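Local coordinates for protein aldehyde dehydrogenase (Trypanosoma brucei, PDB 5NNO) that probably oxidises aldehydes using NAD+, and binds the cofactor together with a benzoxaborole-bearing benzaldehyde, at residues L108-L113 / V459-F464. Numbering follows the deposited sequence.
Sequences LDDCEL and VMRRGF
Arg461 runs alongside Asp110, pointing the same way, and its guanidinium also meets Glu112, a worked example of one cation joining two acids on the same face of an antiparallel pair. The arginine chain, extended from CG to NE (chi3 180°), carries NH1 out to Asp110 OD2 at 3.2 Å; the oxygen lies in the guanidinium plane, yet is itself met from above the carboxylate plane. Glu112, its carboxylate nearly perpendicular to the guanidinium (85°), adds a longer salt bridge from OE1 to Arg461 NH2 at 3.6 Å, while Val459 CG1 covers one guanidinium face near the rim. The stronger partner of each acid lies outside the pair: Lys99 forms a salt bridge with Asp110 OD1, and Gln114 hydrogen-bonds Glu112 OE1. On the opposite sheet face, Cys111 SG rests on Met460 CG at 3.8 Å. Where Asp109 precedes one strand and Arg462 follows the other, both Asp109 carboxylate oxygens approach Arg462 NH1, OD1 at 3.0 Å as a salt bridge; Arg462 NH2 turns to Ser467. Reciprocal backbone bonds join Asp110 to Arg461 and Glu112 to Val459. Residues 459-461 also pair in parallel with a strand of the second subunit, continuing the sheet across the interface, as in the oligomerisation domain of aldehyde dehydrogenases.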
loop_
_atom_site.group_PDB
_atom_site.type_symbol
_atom_site.label_atom_id
_atom_site.label_comp_id
_atom_site.label_asym_id
_atom_site.label_seq_id
_atom_site.Cartn_x
_atom_site.Cartn_y
_atom_site.Cartn_z
ATOM N N LEU A 108 -26.794 8.961 -8.207
ATOM C CA LEU A 108 -27.409 10.022 -9.019
ATOM C C LEU A 108 -26.375 10.967 -9.633
ATOM O O LEU A 108 -26.702 11.758 -10.523
ATOM C CB LEU A 108 -28.398 10.838 -8.183
ATOM C CG LEU A 108 -29.599 10.050 -7.671
ATOM C CD1 LEU A 108 -30.237 10.812 -6.508
ATOM C CD2 LEU A 108 -30.589 9.747 -8.796
ATOM N N ASP A 109 -25.143 10.904 -9.132
ATOM C CA ASP A 109 -24.086 11.847 -9.498
ATOM C C ASP A 109 -23.221 11.228 -10.606
ATOM O O ASP A 109 -23.485 10.102 -11.026
ATOM C CB ASP A 109 -23.263 12.194 -8.248
ATOM C CG ASP A 109 -24.140 12.763 -7.096
ATOM O OD1 ASP A 109 -25.085 13.545 -7.384
ATOM O OD2 ASP A 109 -23.881 12.448 -5.911
ATOM N N ASP A 110 -22.231 11.981 -11.097
ATOM C CA ASP A 110 -21.257 11.484 -12.085
ATOM C C ASP A 110 -19.955 11.309 -11.349
ATOM O O ASP A 110 -19.374 12.276 -10.896
ATOM C CB ASP A 110 -21.074 12.475 -13.253
ATOM C CG ASP A 110 -19.822 12.179 -14.112
ATOM O OD1 ASP A 110 -19.352 11.021 -14.143
ATOM O OD2 ASP A 110 -19.302 13.138 -14.745
ATOM N N CYS A 111 -19.493 10.069 -11.246
ATOM C CA CYS A 111 -18.332 9.732 -10.444
ATOM C C CYS A 111 -17.252 9.048 -11.272
ATOM O O CYS A 111 -17.542 8.452 -12.306
ATOM C CB CYS A 111 -18.784 8.893 -9.258
ATOM S SG CYS A 111 -19.828 9.879 -8.125
ATOM N N GLU A 112 -15.997 9.167 -10.831
ATOM C CA GLU A 112 -14.848 8.751 -11.631
ATOM C C GLU A 112 -13.588 8.484 -10.787
ATOM O O GLU A 112 -13.312 9.190 -9.809
ATOM C CB GLU A 112 -14.537 9.841 -12.654
ATOM C CG GLU A 112 -14.293 9.366 -14.068
ATOM C CD GLU A 112 -13.860 10.507 -14.986
ATOM O OE1 GLU A 112 -12.926 11.248 -14.606
ATOM O OE2 GLU A 112 -14.438 10.652 -16.087
ATOM N N LEU A 113 -12.826 7.459 -11.202
ATOM C CA LEU A 113 -11.517 7.149 -10.627
ATOM C C LEU A 113 -10.426 7.464 -11.655
ATOM O O LEU A 113 -10.271 6.748 -12.643
ATOM C CB LEU A 113 -11.442 5.675 -10.239
ATOM C CG LEU A 113 -12.129 5.167 -8.966
ATOM C CD1 LEU A 113 -13.398 5.937 -8.644
ATOM C CD2 LEU A 113 -12.391 3.657 -9.066
ATOM N N VAL A 459 -13.123 11.423 -8.088
ATOM C CA VAL A 459 -13.658 12.673 -8.568
ATOM C C VAL A 459 -15.168 12.475 -8.614
ATOM O O VAL A 459 -15.639 11.538 -9.265
ATOM C CB VAL A 459 -13.175 12.981 -9.999
ATOM C CG1 VAL A 459 -13.771 14.310 -10.488
ATOM C CG2 VAL A 459 -11.649 12.984 -10.051
ATOM N N MET A 460 -15.909 13.370 -7.935
ATOM C CA MET A 460 -17.380 13.381 -7.947
ATOM C C MET A 460 -17.817 14.690 -8.579
ATOM O O MET A 460 -17.351 15.762 -8.192
ATOM C CB MET A 460 -17.945 13.247 -6.511
ATOM C CG MET A 460 -19.476 13.270 -6.407
ATOM S SD MET A 460 -20.242 13.278 -4.752
ATOM C CE MET A 460 -20.224 11.535 -4.386
ATOM N N ARG A 461 -18.733 14.612 -9.541
ATOM C CA ARG A 461 -19.329 15.812 -10.136
ATOM C C ARG A 461 -20.797 15.857 -9.739
ATOM O O ARG A 461 -21.510 14.884 -9.920
ATOM C CB ARG A 461 -19.131 15.845 -11.666
ATOM C CG ARG A 461 -17.668 15.613 -12.096
ATOM C CD ARG A 461 -17.286 16.227 -13.439
ATOM N NE ARG A 461 -15.873 15.956 -13.754
ATOM C CZ ARG A 461 -15.398 14.817 -14.313
ATOM N NH1 ARG A 461 -16.200 13.799 -14.670
ATOM N NH2 ARG A 461 -14.087 14.672 -14.522
ATOM N N ARG A 462 -21.214 16.987 -9.150
ATOM C CA ARG A 462 -22.614 17.276 -8.845
ATOM C C ARG A 462 -23.064 18.534 -9.556
ATOM O O ARG A 462 -22.241 19.353 -9.975
ATOM C CB ARG A 462 -22.818 17.499 -7.354
ATOM C CG ARG A 462 -22.319 16.364 -6.485
ATOM C CD ARG A 462 -22.907 16.375 -5.090
ATOM N NE ARG A 462 -24.287 16.897 -5.048
ATOM C CZ ARG A 462 -25.397 16.185 -4.880
ATOM N NH1 ARG A 462 -25.362 14.871 -4.710
ATOM N NH2 ARG A 462 -26.574 16.788 -4.892
ATOM N N GLY A 463 -24.385 18.673 -9.670
ATOM C CA GLY A 463 -25.035 19.883 -10.189
ATOM C C GLY A 463 -25.507 20.738 -9.035
ATOM O O GLY A 463 -25.318 20.377 -7.873
ATOM N N PHE A 464 -26.150 21.856 -9.346
ATOM C CA PHE A 464 -26.681 22.761 -8.300
ATOM C C PHE A 464 -28.160 22.534 -7.938
ATOM O O PHE A 464 -28.697 23.261 -7.111
ATOM C CB PHE A 464 -26.440 24.226 -8.689
ATOM C CG PHE A 464 -25.000 24.674 -8.528
ATOM C CD1 PHE A 464 -24.427 24.781 -7.260
ATOM C CD2 PHE A 464 -24.221 25.017 -9.641
ATOM C CE1 PHE A 464 -23.118 25.210 -7.107
ATOM C CE2 PHE A 464 -22.911 25.438 -9.485
ATOM C CZ PHE A 464 -22.360 25.539 -8.218
#